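Local coordinates for RNA-dependent RNA polymerase (Taggert virus, PDB 6DX3), which probably acts as the viral OTU-domain cysteine protease of a nairovirus polymerase, removing ubiquitin from conjugated proteins, at residues L45-G48 and E52-P55; D27-V32 and Y117-D122; D37-Y42 and D56-I61; N87-R92 and V105-Q110. All blocks are in the same frame, centred on the assembly; numbering follows the deposited sequence.

Contact 1 of 4, residues L45-G48 and E52-P55; sequences LACG and EQQP
Gln53 lays its carboxamide against Cys47, with OE1 3.3 Å from Cys47 CB and 3.5 Å from Cys47 SG. The amide reaches the helix because the glutamine is fully stretched: CG stands opposite the backbone N (chi1 -175°), and the chain stays extended beyond it, carrying CD to within 3.8 Å of Cys47 CA. Cys47 in turn has SG anti to its own N (chi1 -169°), a setting that brings the sulfur beside the same amide oxygen that touches CB. The amide nitrogen lies toward the residue before it, Gln53 NE2 being 4.2 Å from Ala46 CB. In the OTU domain this is where helix 40-49 ends and the connection to helix 57-72, which includes residues 52-55, folds back along its last turn. The two segments are joined by van der Waals contact alone. The turn of the amide is instead tied down by a hydrogen bond from Gln53 NE2 to Gln34 OE1, and Gln34 also packs on Cys47. Ala46 points its methyl group toward the loop while also touching Ser57 and Ile61 of helix 57-72, and Ser57 OG bonds to Gln54 N.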
loop_
_atom_site.group_PDB
_atom_site.type_symbol
_atom_site.label_atom_id
_atom_site.label_comp_id
_atom_site.label_asym_id
_atom_site.label_seq_id
_atom_site.Cartn_x
_atom_site.Cartn_y
_atom_site.Cartn_z
ATOM N N LEU A 45 0.552 5.435 -3.071
ATOM C CA LEU A 45 1.605 5.544 -2.068
ATOM C C LEU A 45 2.260 6.922 -2.104
ATOM O O LEU A 45 2.599 7.481 -1.054
ATOM C CB LEU A 45 2.644 4.445 -2.277
ATOM C CG LEU A 45 2.188 3.029 -1.920
ATOM C CD1 LEU A 45 3.281 2.015 -2.228
ATOM C CD2 LEU A 45 1.778 2.955 -0.461
ATOM N N ALA A 46 2.446 7.488 -3.300
ATOM C CA ALA A 46 2.968 8.849 -3.386
ATOM C C ALA A 46 1.981 9.856 -2.813
ATOM O O ALA A 46 2.392 10.880 -2.252
ATOM C CB ALA A 46 3.300 9.207 -4.835
ATOM N N CYS A 47 0.680 9.582 -2.941
ATOM C CA CYS A 47 -0.330 10.479 -2.393
ATOM C C CYS A 47 -0.233 10.564 -0.877
ATOM O O CYS A 47 -0.537 11.610 -0.292
ATOM C CB CYS A 47 -1.726 10.015 -2.814
ATOM S SG CYS A 47 -3.050 11.196 -2.477
ATOM N N GLY A 48 0.192 9.483 -0.225
ATOM C CA GLY A 48 0.374 9.500 1.213
ATOM C C GLY A 48 1.694 10.060 1.693
ATOM O O GLY A 48 1.820 10.366 2.881
ATOM N N GLU A 52 2.472 17.829 -2.254
ATOM C CA GLU A 52 2.376 18.376 -3.609
ATOM C C GLU A 52 2.612 17.275 -4.646
ATOM O O GLU A 52 3.579 17.289 -5.409
ATOM C CB GLU A 52 3.360 19.527 -3.789
ATOM C CG GLU A 52 3.148 20.677 -2.822
ATOM C CD GLU A 52 1.799 21.344 -3.003
ATOM O OE1 GLU A 52 1.671 22.188 -3.915
ATOM O OE2 GLU A 52 0.867 21.021 -2.235
ATOM N N GLN A 53 1.695 16.308 -4.660
ATOM C CA GLN A 53 1.822 15.170 -5.563
ATOM C C GLN A 53 1.742 15.625 -7.016
ATOM O O GLN A 53 0.880 16.428 -7.384
ATOM C CB GLN A 53 0.736 14.132 -5.273
ATOM C CG GLN A 53 0.871 12.853 -6.097
ATOM C CD GLN A 53 -0.311 11.914 -5.935
ATOM O OE1 GLN A 53 -1.295 12.242 -5.272
ATOM N NE2 GLN A 53 -0.220 10.740 -6.547
ATOM N N GLN A 54 2.651 15.110 -7.832
ATOM C CA GLN A 54 2.704 15.381 -9.259
ATOM C C GLN A 54 2.386 14.111 -10.038
ATOM O O GLN A 54 2.422 13.008 -9.483
ATOM C CB GLN A 54 4.088 15.913 -9.656
ATOM C CG GLN A 54 4.493 17.158 -8.894
ATOM C CD GLN A 54 3.728 18.380 -9.339
ATOM O OE1 GLN A 54 3.134 19.079 -8.519
ATOM N NE2 GLN A 54 3.742 18.652 -10.642
ATOM N N PRO A 55 2.041 14.230 -11.324
ATOM C CA PRO A 55 1.742 13.018 -12.109
ATOM C C PRO A 55 2.879 12.014 -12.147
ATOM O O PRO A 55 2.625 10.811 -12.292
ATOM C CB PRO A 55 1.439 13.576 -13.505
ATOM C CG PRO A 55 0.936 14.953 -13.248
ATOM C CD PRO A 55 1.715 15.459 -12.072
#

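Contact 2 of 4, residues D27-V32 and Y117-D122; sequences DIFEIV and YIWHED
Strand 29-32 forms one margin of the mixed beta sheet of the OTU fold, and its Phe29 reaches over the sheet to Trp119 of strand 116-121. Strands 142-147 and 150-156 lie between the two, so the contact is made by side chains on a shared sheet face and not by backbone pairing; the CA atoms of Phe29 and Trp119 are 11.1 Å apart. The rings form a T-shaped (edge-to-face) pair, the phenyl supplying the edge and the indole the face. The centroids of the Phe29 ring and the five-membered ring of Trp119 are 5.2 Å apart, with the planes inclined at 63°. Both side chains place CG anti to the carbonyl carbon (chi1 -57° in Phe29, -54° in Trp119), and the two cross at about a right angle. Leu154 of strand 150-156 and Met138 from a loop each touch both rings. The polar edge of the indole is satisfied by the intervening strand, NE1 bonding to Asn143 OD1. One face of the phenyl is covered by the neighbouring Ile28, whose CG2 sits 3.8 Å above the ring centre. At the point of contact Phe29 CZ is 3.8 Å from Trp119 CZ2, while Phe29 CE1 lies over the indole face above CE2, 3.9 Å from that Trp119 atom.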
loop_
_atom_site.group_PDB
_atom_site.type_symbol
_atom_site.label_atom_id
_atom_site.label_comp_id
_atom_site.label_asym_id
_atom_site.label_seq_id
_atom_site.Cartn_x
_atom_site.Cartn_y
_atom_site.Cartn_z
ATOM N N ASP A 27 -17.476 6.538 5.617
ATOM C CA ASP A 27 -17.721 6.983 6.986
ATOM C C ASP A 27 -16.427 7.421 7.665
ATOM O O ASP A 27 -16.456 8.243 8.590
ATOM C CB ASP A 27 -18.395 5.872 7.795
ATOM C CG ASP A 27 -19.745 5.481 7.238
ATOM O OD1 ASP A 27 -20.210 6.128 6.268
ATOM O OD2 ASP A 27 -20.346 4.530 7.780
ATOM N N ILE A 28 -15.288 6.903 7.210
ATOM C CA ILE A 28 -14.007 7.178 7.838
ATOM C C ILE A 28 -13.049 7.936 6.918
ATOM O O ILE A 28 -12.307 8.799 7.400
ATOM C CB ILE A 28 -13.364 5.862 8.335
ATOM C CG1 ILE A 28 -14.324 5.110 9.273
ATOM C CG2 ILE A 28 -12.027 6.127 9.005
ATOM C CD1 ILE A 28 -14.484 5.737 10.649
ATOM N N PHE A 29 -13.052 7.658 5.615
ATOM C CA PHE A 29 -12.090 8.237 4.684
ATOM C C PHE A 29 -12.794 9.012 3.579
ATOM O O PHE A 29 -14.008 8.922 3.388
ATOM C CB PHE A 29 -11.210 7.160 4.032
ATOM C CG PHE A 29 -10.463 6.308 5.010
ATOM C CD1 PHE A 29 -10.884 5.017 5.283
ATOM C CD2 PHE A 29 -9.325 6.790 5.640
ATOM C CE1 PHE A 29 -10.196 4.226 6.177
ATOM C CE2 PHE A 29 -8.631 6.003 6.538
ATOM C CZ PHE A 29 -9.067 4.721 6.806
ATOM N N GLU A 30 -11.992 9.784 2.858
ATOM C CA GLU A 30 -12.332 10.292 1.539
ATOM C C GLU A 30 -11.505 9.529 0.515
ATOM O O GLU A 30 -10.282 9.418 0.659
ATOM C CB GLU A 30 -12.055 11.793 1.424
ATOM C CG GLU A 30 -11.676 12.224 0.015
ATOM C CD GLU A 30 -11.628 13.723 -0.149
ATOM O OE1 GLU A 30 -12.228 14.432 0.686
ATOM O OE2 GLU A 30 -10.987 14.189 -1.114
ATOM N N ILE A 31 -12.168 8.987 -0.501
ATOM C CA ILE A 31 -11.477 8.269 -1.566
ATOM C C ILE A 31 -10.820 9.300 -2.477
ATOM O O ILE A 31 -11.506 10.049 -3.176
ATOM C CB ILE A 31 -12.432 7.365 -2.354
ATOM C CG1 ILE A 31 -13.100 6.349 -1.422
ATOM C CG2 ILE A 31 -11.689 6.667 -3.490
ATOM C CD1 ILE A 31 -14.289 5.639 -2.042
ATOM N N VAL A 32 -9.488 9.348 -2.464
ATOM C CA VAL A 32 -8.735 10.219 -3.358
ATOM C C VAL A 32 -8.360 9.378 -4.574
ATOM O O VAL A 32 -7.423 8.576 -4.528
ATOM C CB VAL A 32 -7.504 10.817 -2.675
ATOM C CG1 VAL A 32 -6.826 11.821 -3.600
ATOM C CG2 VAL A 32 -7.897 11.479 -1.363
ATOM N N TYR A 117 -1.731 0.826 5.652
ATOM C CA TYR A 117 -2.923 -0.009 5.706
ATOM C C TYR A 117 -3.425 -0.218 4.284
ATOM O O TYR A 117 -3.524 0.744 3.514
ATOM C CB TYR A 117 -4.025 0.640 6.547
ATOM C CG TYR A 117 -3.769 0.712 8.039
ATOM C CD1 TYR A 117 -4.699 0.213 8.940
ATOM C CD2 TYR A 117 -2.618 1.301 8.546
ATOM C CE1 TYR A 117 -4.484 0.283 10.302
ATOM C CE2 TYR A 117 -2.393 1.375 9.906
ATOM C CZ TYR A 117 -3.330 0.865 10.779
ATOM O OH TYR A 117 -3.116 0.934 12.136
ATOM N N ILE A 118 -3.742 -1.462 3.939
ATOM C CA ILE A 118 -4.317 -1.798 2.640
ATOM C C ILE A 118 -5.714 -2.346 2.889
ATOM O O ILE A 118 -5.870 -3.468 3.389
ATOM C CB ILE A 118 -3.463 -2.808 1.862
ATOM C CG1 ILE A 118 -1.996 -2.375 1.836
ATOM C CG2 ILE A 118 -3.994 -2.960 0.443
ATOM C CD1 ILE A 118 -1.100 -3.339 1.069
ATOM N N TRP A 119 -6.727 -1.557 2.545
ATOM C CA TRP A 119 -8.116 -1.945 2.748
ATOM C C TRP A 119 -8.648 -2.608 1.484
ATOM O O TRP A 119 -8.563 -2.037 0.393
ATOM C CB TRP A 119 -8.968 -0.729 3.115
ATOM C CG TRP A 119 -8.440 0.037 4.296
ATOM C CD1 TRP A 119 -7.386 0.906 4.307
ATOM C CD2 TRP A 119 -8.946 0.002 5.637
ATOM N NE1 TRP A 119 -7.203 1.412 5.572
ATOM C CE2 TRP A 119 -8.150 0.876 6.406
ATOM C CE3 TRP A 119 -9.993 -0.683 6.261
ATOM C CZ2 TRP A 119 -8.368 1.082 7.768
ATOM C CZ3 TRP A 119 -10.209 -0.476 7.613
ATOM C CH2 TRP A 119 -9.400 0.397 8.352
ATOM N N HIS A 120 -9.193 -3.811 1.632
ATOM C CA HIS A 120 -9.666 -4.581 0.490
ATOM C C HIS A 120 -11.156 -4.344 0.281
ATOM O O HIS A 120 -11.970 -4.659 1.156
ATOM C CB HIS A 120 -9.396 -6.071 0.675
ATOM C CG HIS A 120 -10.099 -6.931 -0.327
ATOM N ND1 HIS A 120 -11.300 -7.552 -0.060
ATOM C CD2 HIS A 120 -9.781 -7.259 -1.602
ATOM C CE1 HIS A 120 -11.687 -8.232 -1.125
ATOM N NE2 HIS A 120 -10.783 -8.070 -2.075
ATOM N N GLU A 121 -11.506 -3.808 -0.886
ATOM C CA GLU A 121 -12.896 -3.592 -1.251
ATOM C C GLU A 121 -13.507 -4.886 -1.773
ATOM O O GLU A 121 -12.983 -5.500 -2.708
ATOM C CB GLU A 121 -12.999 -2.497 -2.313
ATOM C CG GLU A 121 -14.415 -2.180 -2.762
ATOM C CD GLU A 121 -14.443 -1.238 -3.947
ATOM O OE1 GLU A 121 -13.585 -1.389 -4.839
ATOM O OE2 GLU A 121 -15.305 -0.332 -3.977
ATOM N N ASP A 122 -14.617 -5.304 -1.169
ATOM C CA ASP A 122 -15.354 -6.464 -1.653
ATOM C C ASP A 122 -16.613 -6.080 -2.421
ATOM O O ASP A 122 -16.942 -6.721 -3.424
ATOM C CB ASP A 122 -15.715 -7.393 -0.485
ATOM C CG ASP A 122 -16.684 -6.756 0.485
ATOM O OD1 ASP A 122 -16.480 -5.567 0.808
ATOM O OD2 ASP A 122 -17.645 -7.434 0.911
#

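Contact 3 of 4, residues D37-Y42 and D56-I61; sequences DGNCLY and DSYKLI
Asn39 lies flat on the phenol ring of Tyr58, its amide plane only 18° from the ring plane. The overlap is toward one side of the ring: Asn39 CG is 3.3 Å from Tyr58 CE1, and Asn39 CB makes a CH-pi contact 4.0 Å from the ring centroid, 28° off the normal. Asn39 ND2 comes within 3.5 Å of Tyr58 OH, but the angle is too poor for a hydrogen bond, so the stack itself carries the pairing. On the opposite face of the phenol rests Lys59 CG, and the ring is thereby sandwiched. It is turned this way by an uncommon helix rotamer, with CG held between the backbone N and the carbonyl carbon (chi1 80°). Residues 37-40 match the Asp-Gly-Asn-Cys motif of OTU cysteine proteases, so Cys40, the first residue of helix 40-49, is probably the nucleophile. Here an Asx turn braces that loop, Asp37 OD1 accepting from Asn39 N at 3.1 Å from above the carboxylate plane, within a type I beta turn that leads into the helix. Within the first turn of helix 40-49 the backbones come close, the CA atoms of Tyr42 and Tyr58 being 4.7 Å apart. Tyr42 CB abuts Tyr58 CB at 3.6 Å and stands at the edge of the Tyr58 ring. The Tyr42 ring presents its own edge to Ile61, with CD1 3.7 Å from Ile61 CG2, while the other branch, Ile61 CG1, packs at 3.6 Å on Tyr42 O.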
loop_
_atom_site.group_PDB
_atom_site.type_symbol
_atom_site.label_atom_id
_atom_site.label_comp_id
_atom_site.label_asym_id
_atom_site.label_seq_id
_atom_site.Cartn_x
_atom_site.Cartn_y
_atom_site.Cartn_z
ATOM N N ASP A 37 -4.297 3.526 -14.324
ATOM C CA ASP A 37 -3.270 2.808 -15.067
ATOM C C ASP A 37 -2.632 1.758 -14.163
ATOM O O ASP A 37 -3.028 1.571 -13.010
ATOM C CB ASP A 37 -2.223 3.773 -15.632
ATOM C CG ASP A 37 -1.646 4.710 -14.579
ATOM O OD1 ASP A 37 -1.650 4.369 -13.378
ATOM O OD2 ASP A 37 -1.189 5.805 -14.963
ATOM N N GLY A 38 -1.629 1.069 -14.702
ATOM C CA GLY A 38 -0.892 0.078 -13.941
ATOM C C GLY A 38 0.035 0.632 -12.878
ATOM O O GLY A 38 0.662 -0.157 -12.164
ATOM N N ASN A 39 0.143 1.954 -12.748
ATOM C CA ASN A 39 0.990 2.578 -11.738
ATOM C C ASN A 39 0.206 3.008 -10.503
ATOM O O ASN A 39 0.771 3.659 -9.617
ATOM C CB ASN A 39 1.719 3.788 -12.335
ATOM C CG ASN A 39 2.549 3.434 -13.556
ATOM O OD1 ASN A 39 3.293 2.453 -13.559
ATOM N ND2 ASN A 39 2.425 4.240 -14.604
ATOM N N CYS A 40 -1.075 2.635 -10.420
ATOM C CA CYS A 40 -1.975 3.186 -9.411
ATOM C C CYS A 40 -1.515 2.902 -7.984
ATOM O O CYS A 40 -1.769 3.712 -7.085
ATOM C CB CYS A 40 -3.382 2.633 -9.625
ATOM S SG CYS A 40 -3.417 0.834 -9.631
ATOM N N LEU A 41 -0.868 1.759 -7.741
ATOM C CA LEU A 41 -0.338 1.512 -6.402
ATOM C C LEU A 41 0.684 2.576 -6.026
ATOM O O LEU A 41 0.634 3.143 -4.928
ATOM C CB LEU A 41 0.286 0.119 -6.307
ATOM C CG LEU A 41 0.983 -0.116 -4.960
ATOM C CD1 LEU A 41 -0.036 -0.191 -3.827
ATOM C CD2 LEU A 41 1.860 -1.355 -4.974
ATOM N N TYR A 42 1.610 2.875 -6.942
ATOM C CA TYR A 42 2.657 3.851 -6.659
ATOM C C TYR A 42 2.107 5.270 -6.599
ATOM O O TYR A 42 2.609 6.091 -5.824
ATOM C CB TYR A 42 3.764 3.733 -7.706
ATOM C CG TYR A 42 4.286 2.321 -7.835
ATOM C CD1 TYR A 42 4.961 1.718 -6.781
ATOM C CD2 TYR A 42 4.094 1.586 -8.997
ATOM C CE1 TYR A 42 5.438 0.425 -6.881
ATOM C CE2 TYR A 42 4.570 0.288 -9.108
ATOM C CZ TYR A 42 5.240 -0.287 -8.043
ATOM O OH TYR A 42 5.719 -1.572 -8.136
ATOM N N ASP A 56 4.127 12.459 -12.021
ATOM C CA ASP A 56 5.269 11.557 -12.041
ATOM C C ASP A 56 5.777 11.196 -10.649
ATOM O O ASP A 56 6.791 10.498 -10.542
ATOM C CB ASP A 56 6.407 12.165 -12.871
ATOM C CG ASP A 56 6.884 13.501 -12.328
ATOM O OD1 ASP A 56 6.188 14.082 -11.469
ATOM O OD2 ASP A 56 7.959 13.972 -12.760
ATOM N N SER A 57 5.101 11.643 -9.584
ATOM C CA SER A 57 5.570 11.343 -8.232
ATOM C C SER A 57 5.645 9.843 -7.983
ATOM O O SER A 57 6.485 9.387 -7.197
ATOM C CB SER A 57 4.660 11.996 -7.191
ATOM O OG SER A 57 4.713 13.409 -7.263
ATOM N N TYR A 58 4.782 9.065 -8.643
ATOM C CA TYR A 58 4.804 7.615 -8.491
ATOM C C TYR A 58 6.158 7.029 -8.867
ATOM O O TYR A 58 6.530 5.961 -8.367
ATOM C CB TYR A 58 3.703 6.981 -9.346
ATOM C CG TYR A 58 4.063 6.857 -10.811
ATOM C CD1 TYR A 58 4.613 5.686 -11.318
ATOM C CD2 TYR A 58 3.854 7.912 -11.688
ATOM C CE1 TYR A 58 4.943 5.570 -12.653
ATOM C CE2 TYR A 58 4.180 7.806 -13.028
ATOM C CZ TYR A 58 4.724 6.632 -13.505
ATOM O OH TYR A 58 5.052 6.519 -14.836
ATOM N N LYS A 59 6.890 7.696 -9.763
ATOM C CA LYS A 59 8.224 7.230 -10.125
ATOM C C LYS A 59 9.158 7.258 -8.923
ATOM O O LYS A 59 9.983 6.353 -8.747
ATOM C CB LYS A 59 8.791 8.081 -11.262
ATOM C CG LYS A 59 8.120 7.858 -12.608
ATOM C CD LYS A 59 8.972 8.420 -13.743
ATOM C CE LYS A 59 8.270 8.290 -15.085
ATOM N NZ LYS A 59 9.116 8.778 -16.212
ATOM N N LEU A 60 9.044 8.295 -8.087
ATOM C CA LEU A 60 9.807 8.337 -6.842
ATOM C C LEU A 60 9.555 7.088 -6.011
ATOM O O LEU A 60 10.487 6.518 -5.431
ATOM C CB LEU A 60 9.435 9.587 -6.040
ATOM C CG LEU A 60 9.794 10.969 -6.594
ATOM C CD1 LEU A 60 9.528 12.032 -5.542
ATOM C CD2 LEU A 60 11.240 11.034 -7.052
ATOM N N ILE A 61 8.296 6.644 -5.954
ATOM C CA ILE A 61 7.941 5.480 -5.149
ATOM C C ILE A 61 8.507 4.209 -5.760
ATOM O O ILE A 61 9.089 3.372 -5.059
ATOM C CB ILE A 61 6.411 5.402 -4.993
ATOM C CG1 ILE A 61 5.882 6.671 -4.324
ATOM C CG2 ILE A 61 6.007 4.173 -4.197
ATOM C CD1 ILE A 61 6.542 6.967 -2.996
#

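Contact 4 of 4, residues N87-R92 and V105-Q110; sequences NGYLAR and VNFFSQ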
loop_
_atom_site.group_PDB
_atom_site.type_symbol
_atom_site.label_atom_id
_atom_site.label_comp_id
_atom_site.label_asym_id
_atom_site.label_seq_id
_atom_site.Cartn_x
_atom_site.Cartn_y
_atom_site.Cartn_z
ATOM N N ASN A 87 16.260 -11.279 -9.032
ATOM C CA ASN A 87 16.513 -10.802 -10.391
ATOM C C ASN A 87 15.263 -10.894 -11.257
ATOM O O ASN A 87 14.984 -9.990 -12.052
ATOM C CB ASN A 87 17.652 -11.597 -11.027
ATOM C CG ASN A 87 18.980 -11.352 -10.353
ATOM O OD1 ASN A 87 19.693 -12.293 -10.001
ATOM N ND2 ASN A 87 19.326 -10.082 -10.168
ATOM N N GLY A 88 14.507 -11.988 -11.131
ATOM C CA GLY A 88 13.281 -12.123 -11.895
ATOM C C GLY A 88 12.158 -11.253 -11.369
ATOM O O GLY A 88 11.318 -10.781 -12.142
ATOM N N TYR A 89 12.126 -11.026 -10.055
ATOM C CA TYR A 89 11.114 -10.152 -9.473
ATOM C C TYR A 89 11.281 -8.721 -9.967
ATOM O O TYR A 89 10.310 -8.080 -10.385
ATOM C CB TYR A 89 11.189 -10.219 -7.948
ATOM C CG TYR A 89 10.445 -9.123 -7.219
ATOM C CD1 TYR A 89 9.073 -9.205 -7.012
ATOM C CD2 TYR A 89 11.119 -8.014 -6.717
ATOM C CE1 TYR A 89 8.393 -8.210 -6.337
ATOM C CE2 TYR A 89 10.448 -7.013 -6.040
ATOM C CZ TYR A 89 9.087 -7.115 -5.852
ATOM O OH TYR A 89 8.413 -6.120 -5.178
ATOM N N LEU A 90 12.515 -8.209 -9.937
ATOM C CA LEU A 90 12.764 -6.844 -10.392
ATOM C C LEU A 90 12.487 -6.698 -11.882
ATOM O O LEU A 90 11.985 -5.660 -12.327
ATOM C CB LEU A 90 14.205 -6.437 -10.072
ATOM C CG LEU A 90 14.589 -6.327 -8.592
ATOM C CD1 LEU A 90 16.077 -6.031 -8.441
ATOM C CD2 LEU A 90 13.753 -5.265 -7.884
ATOM N N ALA A 91 12.806 -7.728 -12.671
ATOM C CA ALA A 91 12.566 -7.651 -14.108
ATOM C C ALA A 91 11.082 -7.511 -14.426
ATOM O O ALA A 91 10.719 -6.945 -15.464
ATOM C CB ALA A 91 13.148 -8.881 -14.808
ATOM N N ARG A 92 10.212 -8.012 -13.547
ATOM C CA ARG A 92 8.775 -7.891 -13.751
ATOM C C ARG A 92 8.229 -6.560 -13.246
ATOM O O ARG A 92 7.567 -5.839 -13.996
ATOM C CB ARG A 92 8.040 -9.045 -13.063
ATOM C CG ARG A 92 6.534 -8.856 -13.025
ATOM C CD ARG A 92 5.824 -10.062 -12.426
ATOM N NE ARG A 92 6.208 -10.294 -11.037
ATOM C CZ ARG A 92 5.667 -9.661 -10.001
ATOM N NH1 ARG A 92 4.721 -8.753 -10.198
ATOM N NH2 ARG A 92 6.071 -9.938 -8.768
ATOM N N VAL A 105 4.284 -2.836 -1.409
ATOM C CA VAL A 105 3.991 -2.067 -0.203
ATOM C C VAL A 105 4.876 -2.538 0.941
ATOM O O VAL A 105 5.408 -1.730 1.712
ATOM C CB VAL A 105 2.501 -2.180 0.164
ATOM C CG1 VAL A 105 2.236 -1.459 1.473
ATOM C CG2 VAL A 105 1.624 -1.640 -0.946
ATOM N N ASN A 106 5.037 -3.858 1.070
ATOM C CA ASN A 106 5.911 -4.428 2.089
ATOM C C ASN A 106 7.300 -3.805 2.030
ATOM O O ASN A 106 7.817 -3.312 3.038
ATOM C CB ASN A 106 5.983 -5.949 1.900
ATOM C CG ASN A 106 6.562 -6.671 3.104
ATOM O OD1 ASN A 106 7.450 -6.159 3.790
ATOM N ND2 ASN A 106 6.068 -7.880 3.360
ATOM N N PHE A 107 7.907 -3.794 0.841
ATOM C CA PHE A 107 9.267 -3.275 0.710
ATOM C C PHE A 107 9.326 -1.773 0.963
ATOM O O PHE A 107 10.255 -1.287 1.617
ATOM C CB PHE A 107 9.823 -3.614 -0.674
ATOM C CG PHE A 107 10.315 -5.027 -0.790
ATOM C CD1 PHE A 107 11.090 -5.587 0.212
ATOM C CD2 PHE A 107 9.991 -5.800 -1.895
ATOM C CE1 PHE A 107 11.543 -6.890 0.113
ATOM C CE2 PHE A 107 10.441 -7.106 -2.001
ATOM C CZ PHE A 107 11.216 -7.651 -0.997
ATOM N N PHE A 108 8.349 -1.017 0.453
ATOM C CA PHE A 108 8.379 0.431 0.649
ATOM C C PHE A 108 8.215 0.796 2.118
ATOM O O PHE A 108 8.878 1.717 2.613
ATOM C CB PHE A 108 7.294 1.105 -0.189
ATOM C CG PHE A 108 7.227 2.595 0.001
ATOM C CD1 PHE A 108 8.158 3.426 -0.600
ATOM C CD2 PHE A 108 6.234 3.164 0.784
ATOM C CE1 PHE A 108 8.100 4.797 -0.424
ATOM C CE2 PHE A 108 6.172 4.535 0.963
ATOM C CZ PHE A 108 7.103 5.352 0.358
ATOM N N SER A 109 7.332 0.089 2.828
ATOM C CA SER A 109 7.135 0.352 4.250
ATOM C C SER A 109 8.418 0.114 5.036
ATOM O O SER A 109 8.721 0.852 5.982
ATOM C CB SER A 109 6.005 -0.523 4.791
ATOM O OG SER A 109 6.314 -1.897 4.627
ATOM N N GLN A 110 9.181 -0.915 4.660
ATOM C CA GLN A 110 10.470 -1.161 5.299
ATOM C C GLN A 110 11.468 -0.057 4.979
ATOM O O GLN A 110 12.213 0.385 5.863
ATOM C CB GLN A 110 11.030 -2.514 4.856
ATOM C CG GLN A 110 10.205 -3.718 5.283
ATOM C CD GLN A 110 10.936 -5.024 5.047
ATOM O OE1 GLN A 110 12.007 -5.257 5.606
ATOM N NE2 GLN A 110 10.365 -5.882 4.213
#
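Aromatic packing between Tyr89 and Phe107 makes the whole of the direct contact between the two helices. The side chains slide past one another in opposite directions, their ring centroids 6.0 Å apart and their planes at 65°, an oblique pairing that is neither a stack nor a T. The closest approach is by the phenol oxygen: Tyr89 OH lies in the plane of the phenyl ring at its edge, 3.7 Å from Phe107 CD2, and Tyr89 CE2 meets Phe107 CE2 at 4.0 Å. With CG anti to the backbone N (chi1 165°), the tyrosine ring is directed toward helix 102-112 and its hydroxyl end arrives at the phenyl edge. In the fold the pair bridges helix 86-93 and helix 102-112 within the helical part of the OTU domain. Both rings also rest on helix 57-72, Tyr89 against Ala69 and Phe107 against Ala68, and Tyr89 meets the ring of Trp73. Among the polar interactions, the tyrosine hydroxyl is hydrogen-bonded to Glu104 OE1, a turn before Phe107, which helps hold the oxygen at the phenyl edge. Within helix 102-112, Asn106 O accepts two donors from the same face of its carbonyl plane, Ser109 OG at 2.6 Å and Gln110 N at 3.2 Å. The side chain of Asn106 is gripped as well, its OD1 receiving Gln110 NE2 at 3.0 Å, with the donor tilted 34° from the carbonyl plane. Further bonds run from Asn106 ND2 to Glu78 OE2 and from Gln110 NE2 to Thr76 OG1.

How the contacts relate
Read from the N terminus, the chain first enters contact 2 at residues 27-32, and that contact closes only at 117-122, so its long loop encloses the other three. Within it, contact 3 opens at 37-42 and closes at 56-61; contact 1, from 45-48 to 52-55, lies wholly between those ends and shares helix 40-49 with it. Contact 4 follows in series, from 87-92 to 105-110, and none of the loops cross. Val105 connects the layers: its CG2 packs on Leu41 CD1, Leu45 CD1 and Ile118 CD1. Contact 2 belongs to the sheet, contacts 1 and 3 join helix 40-49 to the loop and helix that follow it, and contact 4 belongs to the later helices.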